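Local coordinates for protein endo-1,4-beta-xylanase (Uncultured bacterium, PDB 7AX7) that removes acetyl groups from acetylated xylan with the help of a bound cobalt ion, as the carbohydrate esterase domain of a multidomain xylanase, at residues 26-31 with 168-173; 109-114 with 195-200. One frame throughout, in Å; residues are numbered along the deposited sequence.

Interaction 1. Residues 26-31 with 168-173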
loop_
_atom_site.group_PDB
_atom_site.type_symbol
_atom_site.label_atom_id
_atom_site.label_comp_id
_atom_site.label_asym_id
_atom_site.label_seq_id
_atom_site.Cartn_x
_atom_site.Cartn_y
_atom_site.Cartn_z
ATOM N N GLU A 26 -3.626 -7.383 -13.357
ATOM C CA GLU A 26 -3.181 -8.467 -14.230
ATOM C C GLU A 26 -3.394 -8.112 -15.695
ATOM O O GLU A 26 -2.529 -8.380 -16.540
ATOM C CB GLU A 26 -3.916 -9.762 -13.883
ATOM C CG GLU A 26 -3.523 -10.969 -14.732
ATOM C CD GLU A 26 -4.252 -12.242 -14.299
ATOM O OE1 GLU A 26 -5.379 -12.130 -13.767
ATOM O OE2 GLU A 26 -3.699 -13.350 -14.486
ATOM N N ARG A 27 -4.545 -7.512 -16.012
ATOM C CA ARG A 27 -4.855 -7.161 -17.395
ATOM C C ARG A 27 -3.780 -6.257 -17.982
ATOM O O ARG A 27 -3.371 -6.436 -19.133
ATOM C CB ARG A 27 -6.236 -6.495 -17.450
ATOM C CG ARG A 27 -6.762 -6.092 -18.828
ATOM C CD ARG A 27 -7.987 -5.161 -18.677
ATOM N NE ARG A 27 -8.929 -5.675 -17.681
ATOM C CZ ARG A 27 -9.794 -4.936 -16.987
ATOM N NH1 ARG A 27 -9.866 -3.616 -17.153
ATOM N NH2 ARG A 27 -10.590 -5.529 -16.113
ATOM N N TYR A 28 -3.306 -5.280 -17.202
ATOM C CA TYR A 28 -2.297 -4.321 -17.644
ATOM C C TYR A 28 -0.862 -4.750 -17.333
ATOM O O TYR A 28 0.074 -4.000 -17.638
ATOM C CB TYR A 28 -2.576 -2.945 -17.014
ATOM C CG TYR A 28 -3.752 -2.226 -17.644
ATOM C CD1 TYR A 28 -3.599 -1.489 -18.822
ATOM C CD2 TYR A 28 -5.018 -2.304 -17.077
ATOM C CE1 TYR A 28 -4.685 -0.834 -19.408
ATOM C CE2 TYR A 28 -6.107 -1.658 -17.652
ATOM C CZ TYR A 28 -5.938 -0.933 -18.811
ATOM O OH TYR A 28 -7.030 -0.297 -19.364
ATOM N N GLY A 29 -0.658 -5.922 -16.737
ATOM C CA GLY A 29 0.701 -6.354 -16.430
ATOM C C GLY A 29 1.406 -5.460 -15.432
ATOM O O GLY A 29 2.608 -5.200 -15.568
ATOM N N VAL A 30 0.682 -4.995 -14.421
ATOM C CA VAL A 30 1.170 -4.005 -13.470
ATOM C C VAL A 30 1.221 -4.630 -12.084
ATOM O O VAL A 30 0.320 -5.381 -11.694
ATOM C CB VAL A 30 0.268 -2.750 -13.478
ATOM C CG1 VAL A 30 0.585 -1.853 -12.309
ATOM C CG2 VAL A 30 0.429 -1.998 -14.807
ATOM N N LYS A 31 2.276 -4.327 -11.342
ATOM C CA LYS A 31 2.389 -4.749 -9.953
ATOM C C LYS A 31 2.063 -3.579 -9.026
ATOM O O LYS A 31 2.204 -2.412 -9.397
ATOM C CB LYS A 31 3.792 -5.286 -9.662
ATOM C CG LYS A 31 4.075 -6.628 -10.338
ATOM C CD LYS A 31 5.532 -7.048 -10.183
ATOM C CE LYS A 31 6.475 -6.124 -10.946
ATOM N NZ LYS A 31 7.875 -6.596 -10.781
ATOM N N ILE A 168 -6.366 5.257 -14.645
ATOM C CA ILE A 168 -5.142 5.646 -13.953
ATOM C C ILE A 168 -3.938 4.939 -14.566
ATOM O O ILE A 168 -2.928 5.573 -14.891
ATOM C CB ILE A 168 -5.252 5.367 -12.441
ATOM C CG1 ILE A 168 -6.312 6.277 -11.801
ATOM C CG2 ILE A 168 -3.866 5.568 -11.757
ATOM C CD1 ILE A 168 -6.691 5.881 -10.361
ATOM N N ILE A 169 -4.027 3.617 -14.742
ATOM C CA ILE A 169 -2.894 2.862 -15.280
ATOM C C ILE A 169 -2.609 3.291 -16.712
ATOM O O ILE A 169 -1.471 3.627 -17.071
ATOM C CB ILE A 169 -3.160 1.347 -15.194
ATOM C CG1 ILE A 169 -3.177 0.887 -13.734
ATOM C CG2 ILE A 169 -2.122 0.558 -16.021
ATOM C CD1 ILE A 169 -3.701 -0.501 -13.560
ATOM N N GLU A 170 -3.643 3.280 -17.554
ATOM C CA GLU A 170 -3.482 3.675 -18.946
ATOM C C GLU A 170 -2.877 5.065 -19.052
ATOM O O GLU A 170 -2.017 5.311 -19.909
ATOM C CB GLU A 170 -4.836 3.630 -19.655
ATOM C CG GLU A 170 -4.767 3.898 -21.149
ATOM C CD GLU A 170 -6.104 4.313 -21.720
ATOM O OE1 GLU A 170 -7.004 3.456 -21.805
ATOM O OE2 GLU A 170 -6.255 5.503 -22.066
ATOM N N GLY A 171 -3.315 5.989 -18.187
ATOM C CA GLY A 171 -2.851 7.364 -18.280
ATOM C C GLY A 171 -1.411 7.531 -17.836
ATOM O O GLY A 171 -0.656 8.316 -18.420
ATOM N N LEU A 172 -1.004 6.795 -16.801
ATOM C CA LEU A 172 0.370 6.928 -16.330
ATOM C C LEU A 172 1.351 6.306 -17.323
ATOM O O LEU A 172 2.433 6.857 -17.561
ATOM C CB LEU A 172 0.503 6.315 -14.932
ATOM C CG LEU A 172 -0.197 7.138 -13.830
ATOM C CD1 LEU A 172 -0.180 6.426 -12.494
ATOM C CD2 LEU A 172 0.429 8.513 -13.704
ATOM N N LYS A 173 0.995 5.160 -17.911
ATOM C CA LYS A 173 1.811 4.605 -18.988
ATOM C C LYS A 173 1.925 5.589 -20.145
ATOM O O LYS A 173 3.012 5.784 -20.704
ATOM C CB LYS A 173 1.219 3.279 -19.478
ATOM C CG LYS A 173 1.313 2.147 -18.473
ATOM C CD LYS A 173 1.027 0.798 -19.120
ATOM C CE LYS A 173 1.121 -0.330 -18.096
ATOM N NZ LYS A 173 1.478 -1.627 -18.740
HETATM O O HOH W 1 -6.708 0.663 -21.863
#

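Interaction 2. Residues 109-114 with 195-200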
loop_
_atom_site.group_PDB
_atom_site.type_symbol
_atom_site.label_atom_id
_atom_site.label_comp_id
_atom_site.label_asym_id
_atom_site.label_seq_id
_atom_site.Cartn_x
_atom_site.Cartn_y
_atom_site.Cartn_z
ATOM N N THR A 109 5.840 7.609 20.008
ATOM C CA THR A 109 5.804 6.239 20.512
ATOM C C THR A 109 5.813 5.226 19.369
ATOM O O THR A 109 6.549 4.234 19.421
ATOM C CB THR A 109 4.583 6.065 21.419
ATOM O OG1 THR A 109 4.674 7.013 22.486
ATOM C CG2 THR A 109 4.515 4.655 22.013
ATOM N N MET A 110 5.044 5.487 18.304
ATOM C CA MET A 110 5.057 4.596 17.144
ATOM C C MET A 110 6.446 4.521 16.516
ATOM O O MET A 110 6.968 3.427 16.266
ATOM C CB MET A 110 4.021 5.056 16.113
ATOM C CG MET A 110 2.599 4.789 16.549
ATOM S SD MET A 110 1.374 5.619 15.549
ATOM C CE MET A 110 1.519 4.654 14.038
ATOM N N TYR A 111 7.057 5.679 16.241
ATOM C CA TYR A 111 8.382 5.677 15.626
ATOM C C TYR A 111 9.410 4.931 16.476
ATOM O O TYR A 111 10.316 4.291 15.929
ATOM C CB TYR A 111 8.856 7.108 15.385
ATOM C CG TYR A 111 8.342 7.767 14.118
ATOM C CD1 TYR A 111 8.663 7.263 12.859
ATOM C CD2 TYR A 111 7.583 8.927 14.184
ATOM C CE1 TYR A 111 8.215 7.884 11.702
ATOM C CE2 TYR A 111 7.135 9.560 13.037
ATOM C CZ TYR A 111 7.447 9.034 11.802
ATOM O OH TYR A 111 6.996 9.678 10.677
ATOM N N GLN A 112 9.296 5.012 17.806
ATOM C CA GLN A 112 10.234 4.336 18.696
ATOM C C GLN A 112 10.028 2.825 18.727
ATOM O O GLN A 112 10.937 2.095 19.145
ATOM C CB GLN A 112 10.101 4.890 20.126
ATOM C CG GLN A 112 10.460 6.376 20.288
ATOM C CD GLN A 112 9.964 6.976 21.607
ATOM O OE1 GLN A 112 9.408 6.278 22.450
ATOM N NE2 GLN A 112 10.165 8.286 21.781
ATOM N N ASN A 113 8.857 2.337 18.319
ATOM C CA ASN A 113 8.495 0.947 18.562
ATOM C C ASN A 113 8.086 0.207 17.301
ATOM O O ASN A 113 7.491 -0.870 17.402
ATOM C CB ASN A 113 7.380 0.867 19.606
ATOM C CG ASN A 113 7.897 1.146 21.007
ATOM O OD1 ASN A 113 8.587 0.314 21.581
ATOM N ND2 ASN A 113 7.602 2.331 21.543
ATOM N N ILE A 114 8.392 0.751 16.125
ATOM C CA ILE A 114 8.113 0.111 14.845
ATOM C C ILE A 114 9.418 0.076 14.060
ATOM O O ILE A 114 10.043 1.121 13.835
ATOM C CB ILE A 114 7.001 0.837 14.065
ATOM C CG1 ILE A 114 5.688 0.750 14.858
ATOM C CG2 ILE A 114 6.833 0.251 12.661
ATOM C CD1 ILE A 114 4.532 1.490 14.233
ATOM N N VAL A 195 15.446 4.059 7.336
ATOM C CA VAL A 195 15.826 5.226 8.116
ATOM C C VAL A 195 14.785 5.366 9.216
ATOM O O VAL A 195 13.583 5.461 8.931
ATOM C CB VAL A 195 15.888 6.493 7.248
ATOM C CG1 VAL A 195 16.224 7.727 8.100
ATOM C CG2 VAL A 195 16.889 6.317 6.109
ATOM N N GLU A 196 15.232 5.343 10.467
ATOM C CA GLU A 196 14.303 5.483 11.574
ATOM C C GLU A 196 13.766 6.908 11.648
ATOM O O GLU A 196 14.402 7.865 11.201
ATOM C CB GLU A 196 14.979 5.129 12.897
ATOM C CG GLU A 196 15.127 3.652 13.151
ATOM C CD GLU A 196 15.843 3.376 14.459
ATOM O OE1 GLU A 196 17.091 3.480 14.491
ATOM O OE2 GLU A 196 15.149 3.079 15.460
ATOM N N TYR A 197 12.585 7.044 12.246
ATOM C CA TYR A 197 12.008 8.359 12.530
ATOM C C TYR A 197 11.723 9.138 11.245
ATOM O O TYR A 197 11.739 10.372 11.237
ATOM C CB TYR A 197 12.921 9.168 13.457
ATOM C CG TYR A 197 13.464 8.390 14.639
ATOM C CD1 TYR A 197 12.614 7.700 15.495
ATOM C CD2 TYR A 197 14.834 8.330 14.888
ATOM C CE1 TYR A 197 13.113 6.981 16.582
ATOM C CE2 TYR A 197 15.336 7.628 15.961
ATOM C CZ TYR A 197 14.472 6.952 16.804
ATOM O OH TYR A 197 14.976 6.244 17.869
ATOM N N LYS A 198 11.450 8.420 10.155
ATOM C CA LYS A 198 11.158 9.014 8.859
ATOM C C LYS A 198 9.911 8.371 8.273
ATOM O O LYS A 198 9.657 7.182 8.477
ATOM C CB LYS A 198 12.329 8.827 7.898
ATOM C CG LYS A 198 12.177 9.518 6.556
ATOM C CD LYS A 198 13.485 9.452 5.785
ATOM C CE LYS A 198 13.379 10.171 4.439
ATOM N NZ LYS A 198 13.294 11.654 4.598
ATOM N N ILE A 199 9.130 9.157 7.542
ATOM C CA ILE A 199 8.002 8.617 6.790
ATOM C C ILE A 199 8.128 9.070 5.339
ATOM O O ILE A 199 8.267 10.268 5.065
ATOM C CB ILE A 199 6.645 9.025 7.404
ATOM C CG1 ILE A 199 5.491 8.322 6.672
ATOM C CG2 ILE A 199 6.452 10.515 7.370
ATOM C CD1 ILE A 199 4.227 8.166 7.540
ATOM N N TRP A 200 8.073 8.109 4.414
ATOM C CA TRP A 200 8.410 8.311 3.009
ATOM C C TRP A 200 7.157 8.475 2.157
ATOM O O TRP A 200 6.194 7.718 2.304
ATOM C CB TRP A 200 9.185 7.115 2.454
ATOM C CG TRP A 200 10.495 6.767 3.080
ATOM C CD1 TRP A 200 10.706 5.943 4.152
ATOM C CD2 TRP A 200 11.788 7.173 2.623
ATOM N NE1 TRP A 200 12.059 5.829 4.405
ATOM C CE2 TRP A 200 12.745 6.577 3.482
ATOM C CE3 TRP A 200 12.235 7.997 1.581
ATOM C CZ2 TRP A 200 14.123 6.783 3.329
ATOM C CZ3 TRP A 200 13.610 8.192 1.428
ATOM C CH2 TRP A 200 14.532 7.589 2.296
HETATM O O HOH W 2 11.160 4.800 13.274
#

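Interaction 1. Residues 26-31 with 168-173
Tyr28 lays one face of its ring against Ile169, and this pair forms the tight part of the contact between the end of helix 16-28 and helix 159-174, two helices packed beside the parallel sheet of the NodB homology domain. The touching branch is the methyl CG2 of Ile169, 3.6 Å from Tyr28 CG, while the longer arm sends CD1 only to 4.2 Å from Tyr28 CD2. With CG1 of Ile169 beside the backbone N (chi1 -68°), CG2 stands anti to that N, and this methyl reaches both Tyr28 and Val30, whose CG2 is 3.8 Å from it. Val30 and Ile169 are both buried, and Leu25 of helix 16-28 adds to the apolar cluster around them.

Toward the solvent the packing thins out. Glu170 CB approaches the Tyr28 ring obliquely, no nearer than 4.5 Å from Tyr28 CE1, and the polar ends meet through a water that lies in the ring plane, 2.7 Å from Tyr28 OH, and donates to Glu170 OE1. On another flank the extended chain of Lys173 brings CE against Val30 CG2, tip to tip, and delivers NZ to Tyr28 O at 3.0 Å. The C=O...N angle is 159° and the donor lies in the carbonyl plane.

That carbonyl belongs to the last helical turn, just ahead of Gly29, whose positive phi (64°) and bonds back into the turn make a Schellman motif. The ammonium probably interacts favourably with this helix end. Apolar packing of Tyr28, Val30 and Ile169 is thus edged by one charged bond and one water bridge.

Interaction 2. Residues 109-114 with 195-200
The rings of Tyr111 and Tyr197 do not stack; each is met by non-ring atoms of the other residue. The Tyr197 ring turns its edge to helix 108-113: Tyr111 CB lies in its plane, 3.8 Å from Tyr197 CD1, with Gln112 CA farther along the same rim, while one face carries Glu196 CB, offset toward the rim. The Tyr111 ring is met by backbone instead. Lys198 O sits at its edge, near the plane, 3.6 Å from Tyr111 CE1, and Tyr197 CA comes in obliquely to 3.5 Å from Tyr111 CD1. Phe118 of strand 118-123 also meets this ring, with the planes at about 30°.

At the far end, the side chains of Tyr111 and Ile199 cross at about a right angle, bringing Tyr111 OH to 3.4 Å from Ile199 CB and 3.5 Å from its CG2. Ile199 holds CG1 anti to its backbone N (chi1 -174°), which leaves CG2 between N and the carbonyl carbon, on the side met by the hydroxyl.

The polar link across the contact is a water, which donates to Tyr111 O at 2.8 Å and accepts from Tyr197 N at 2.9 Å. Tyr197 has positive phi (63°), in the loop that leads to the short, weakly bonded strand at about 199-200. With an alanine in place of Tyr111 the ring that meets Phe118 is gone, and a gap would probably open between the helix and residues 197-199.

This surface contact therefore joins helix 108-113 to the C-terminal strand, which pairs in parallel with strand 118-123, by apolar and aromatic contacts with backbone, supplemented by one bridging water between main-chain groups.

Overall arrangement
Interactions 1 and 2 lie on opposite sides of the chain's centre; their centres lie about 16 and 17 Å from it and about 32 Å from each other, and their nearest atoms are about 16 Å apart, so they do not touch. Their segments alternate along the chain. Interaction 1 joins two helices beside the parallel sheet, with Val30 and Lys173 both touching Phe179 of strand 177-179. Interaction 2 borders the sheet where strand 199-200 pairs with strand 118-123. Neither includes a residue of the cobalt site formed by Asp12, His62 and His66. The side chain of Ile199 in interaction 2 is about 12 Å from the cobalt, too far for direct coordination.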